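Local coordinates for cupin 2 conserved barrel domain protein (Planctomyces limnophilus, PDB 4H7L) that is of unknown function but binds a copper(II) ion in a cupin-type beta barrel, at residues B[61-65]-B[66-70]. Sequence-based numbering, arbitrary orientation.
Sequences HYHRE and HQEIY. With CU (copper (II) ion), chain D.
His63 and Glu68 meet at a copper ion, His63 NE2 binding it at 2.1 Å and Glu68 OE2 at 2.2 Å. The two side chains cross at about a right angle, carboxylate and ring planes 69° apart. Glu68 OE2 lies at the edge of the His63 ring, near its plane, 3.0 Å from His63 NE2 because both bind the copper. Glu68 OE1 stays 3.2 Å from the copper, leaving OE2 as the one ligand atom of Glu68. His61 NE2 binds the copper at 2.2 Å, and His104 from the strand 104-107 completes the protein ligands. A chi1 of 72° sets the His61 ring between its own backbone N and C, and from there NE2 points at the metal.

A second shell holds Glu68 and His63. Tyr70 OH donates to Glu68 OE2 over 3.1 Å, from above the carboxylate plane, while Asn114 bonds to OE1, so both oxygens are held. His63 ND1 is bonded to the backbone O of Asp124, whose carboxylate takes His66 ND1 and the backbone N of Arg64 and Glu65. Glu65 O lies over one face of the His66 ring, 3.6 Å from His66 ND1, and His63 CB packs on His66 O at 3.5 Å. Replacing His66 with an alanine removes the ring, which would probably leave Asp124 OD2 without its imidazole mate and open a gap beside the Glu65 peptide.

This is the HxH...E...H metal site of cupins, the motif's first three ligands gathered within eight residues. The bond to Asp124 O puts a proton on His63 ND1, consistent with NE2 offering its lone pair to the copper, in a ligand set of three imidazole nitrogens and one carboxylate oxygen.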
loop_
_atom_site.group_PDB
_atom_site.type_symbol
_atom_site.label_atom_id
_atom_site.label_comp_id
_atom_site.label_asym_id
_atom_site.label_seq_id
_atom_site.Cartn_x
_atom_site.Cartn_y
_atom_site.Cartn_z
ATOM N N HIS B 61 -18.639 1.723 -8.248
ATOM C CA HIS B 61 -18.351 0.387 -8.751
ATOM C C HIS B 61 -17.995 -0.548 -7.602
ATOM O O HIS B 61 -17.847 -0.122 -6.458
ATOM C CB HIS B 61 -17.195 0.433 -9.757
ATOM C CG HIS B 61 -15.857 0.685 -9.131
ATOM N ND1 HIS B 61 -15.351 1.952 -8.936
ATOM C CD2 HIS B 61 -14.921 -0.171 -8.653
ATOM C CE1 HIS B 61 -14.162 1.867 -8.365
ATOM N NE2 HIS B 61 -13.877 0.589 -8.181
ATOM N N TYR B 62 -17.863 -1.830 -7.912
ATOM C CA TYR B 62 -17.410 -2.793 -6.923
ATOM C C TYR B 62 -16.696 -3.970 -7.578
ATOM O O TYR B 62 -16.711 -4.133 -8.797
ATOM C CB TYR B 62 -18.578 -3.282 -6.064
ATOM C CG TYR B 62 -19.600 -4.121 -6.796
ATOM C CD1 TYR B 62 -20.590 -3.528 -7.571
ATOM C CD2 TYR B 62 -19.591 -5.507 -6.691
ATOM C CE1 TYR B 62 -21.534 -4.294 -8.231
ATOM C CE2 TYR B 62 -20.530 -6.281 -7.348
ATOM C CZ TYR B 62 -21.501 -5.671 -8.113
ATOM O OH TYR B 62 -22.437 -6.440 -8.774
ATOM N N HIS B 63 -16.066 -4.786 -6.744
ATOM C CA HIS B 63 -15.265 -5.898 -7.216
ATOM C C HIS B 63 -15.775 -7.168 -6.561
ATOM O O HIS B 63 -16.114 -7.170 -5.378
ATOM C CB HIS B 63 -13.794 -5.662 -6.868
ATOM C CG HIS B 63 -13.282 -4.319 -7.293
ATOM N ND1 HIS B 63 -13.149 -3.954 -8.615
ATOM C CD2 HIS B 63 -12.864 -3.254 -6.567
ATOM C CE1 HIS B 63 -12.679 -2.721 -8.686
ATOM N NE2 HIS B 63 -12.497 -2.273 -7.457
ATOM N N ARG B 64 -15.836 -8.247 -7.331
ATOM C CA ARG B 64 -16.384 -9.503 -6.835
ATOM C C ARG B 64 -15.309 -10.449 -6.321
ATOM O O ARG B 64 -15.612 -11.389 -5.589
ATOM C CB ARG B 64 -17.186 -10.194 -7.942
ATOM C CG ARG B 64 -18.397 -9.411 -8.384
ATOM C CD ARG B 64 -19.284 -10.203 -9.330
ATOM N NE ARG B 64 -20.516 -9.471 -9.608
ATOM C CZ ARG B 64 -21.607 -9.993 -10.159
ATOM N NH1 ARG B 64 -21.652 -11.272 -10.503
ATOM N NH2 ARG B 64 -22.666 -9.227 -10.354
ATOM N N GLU B 65 -14.059 -10.199 -6.701
ATOM C CA GLU B 65 -12.974 -11.138 -6.432
ATOM C C GLU B 65 -11.725 -10.463 -5.863
ATOM O O GLU B 65 -10.732 -11.129 -5.570
ATOM C CB GLU B 65 -12.597 -11.856 -7.729
ATOM C CG GLU B 65 -13.758 -12.548 -8.433
ATOM C CD GLU B 65 -13.938 -13.983 -7.985
ATOM O OE1 GLU B 65 -13.463 -14.891 -8.703
ATOM O OE2 GLU B 65 -14.553 -14.207 -6.918
ATOM N N HIS B 66 -11.774 -9.145 -5.710
ATOM C CA HIS B 66 -10.610 -8.379 -5.281
ATOM C C HIS B 66 -10.958 -7.456 -4.133
ATOM O O HIS B 66 -11.994 -6.795 -4.147
ATOM C CB HIS B 66 -10.075 -7.537 -6.438
ATOM C CG HIS B 66 -9.477 -8.344 -7.542
ATOM N ND1 HIS B 66 -10.242 -9.027 -8.464
ATOM C CD2 HIS B 66 -8.187 -8.588 -7.868
ATOM C CE1 HIS B 66 -9.447 -9.652 -9.312
ATOM N NE2 HIS B 66 -8.195 -9.404 -8.973
ATOM N N GLN B 67 -10.084 -7.399 -3.142
ATOM C CA GLN B 67 -10.233 -6.427 -2.076
ATOM C C GLN B 67 -9.175 -5.357 -2.280
ATOM O O GLN B 67 -8.057 -5.651 -2.699
ATOM C CB GLN B 67 -10.119 -7.088 -0.699
ATOM C CG GLN B 67 -8.715 -7.461 -0.264
ATOM C CD GLN B 67 -8.424 -7.061 1.172
ATOM O OE1 GLN B 67 -7.884 -7.850 1.949
ATOM N NE2 GLN B 67 -8.770 -5.826 1.532
ATOM N N GLU B 68 -9.546 -4.113 -2.012
ATOM C CA GLU B 68 -8.650 -2.990 -2.231
ATOM C C GLU B 68 -8.382 -2.263 -0.921
ATOM O O GLU B 68 -9.226 -2.237 -0.030
ATOM C CB GLU B 68 -9.254 -2.029 -3.261
ATOM C CG GLU B 68 -9.440 -2.643 -4.643
ATOM C CD GLU B 68 -9.899 -1.634 -5.689
ATOM O OE1 GLU B 68 -9.305 -1.616 -6.788
ATOM O OE2 GLU B 68 -10.857 -0.868 -5.424
ATOM N N ILE B 69 -7.189 -1.696 -0.802
ATOM C CA ILE B 69 -6.871 -0.833 0.322
ATOM C C ILE B 69 -6.307 0.475 -0.198
ATOM O O ILE B 69 -5.198 0.513 -0.726
ATOM C CB ILE B 69 -5.846 -1.463 1.277
ATOM C CG1 ILE B 69 -6.381 -2.775 1.846
ATOM C CG2 ILE B 69 -5.519 -0.488 2.405
ATOM C CD1 ILE B 69 -5.395 -3.483 2.753
ATOM N N TYR B 70 -7.081 1.543 -0.054
ATOM C CA TYR B 70 -6.637 2.866 -0.465
ATOM C C TYR B 70 -5.855 3.511 0.671
ATOM O O TYR B 70 -6.246 3.421 1.830
ATOM C CB TYR B 70 -7.832 3.758 -0.811
ATOM C CG TYR B 70 -8.641 3.339 -2.024
ATOM C CD1 TYR B 70 -8.340 2.188 -2.736
ATOM C CD2 TYR B 70 -9.707 4.116 -2.462
ATOM C CE1 TYR B 70 -9.086 1.818 -3.844
ATOM C CE2 TYR B 70 -10.453 3.756 -3.569
ATOM C CZ TYR B 70 -10.139 2.606 -4.256
ATOM O OH TYR B 70 -10.881 2.247 -5.360
HETATM CU CU CU D . -12.228 -0.218 -7.001
#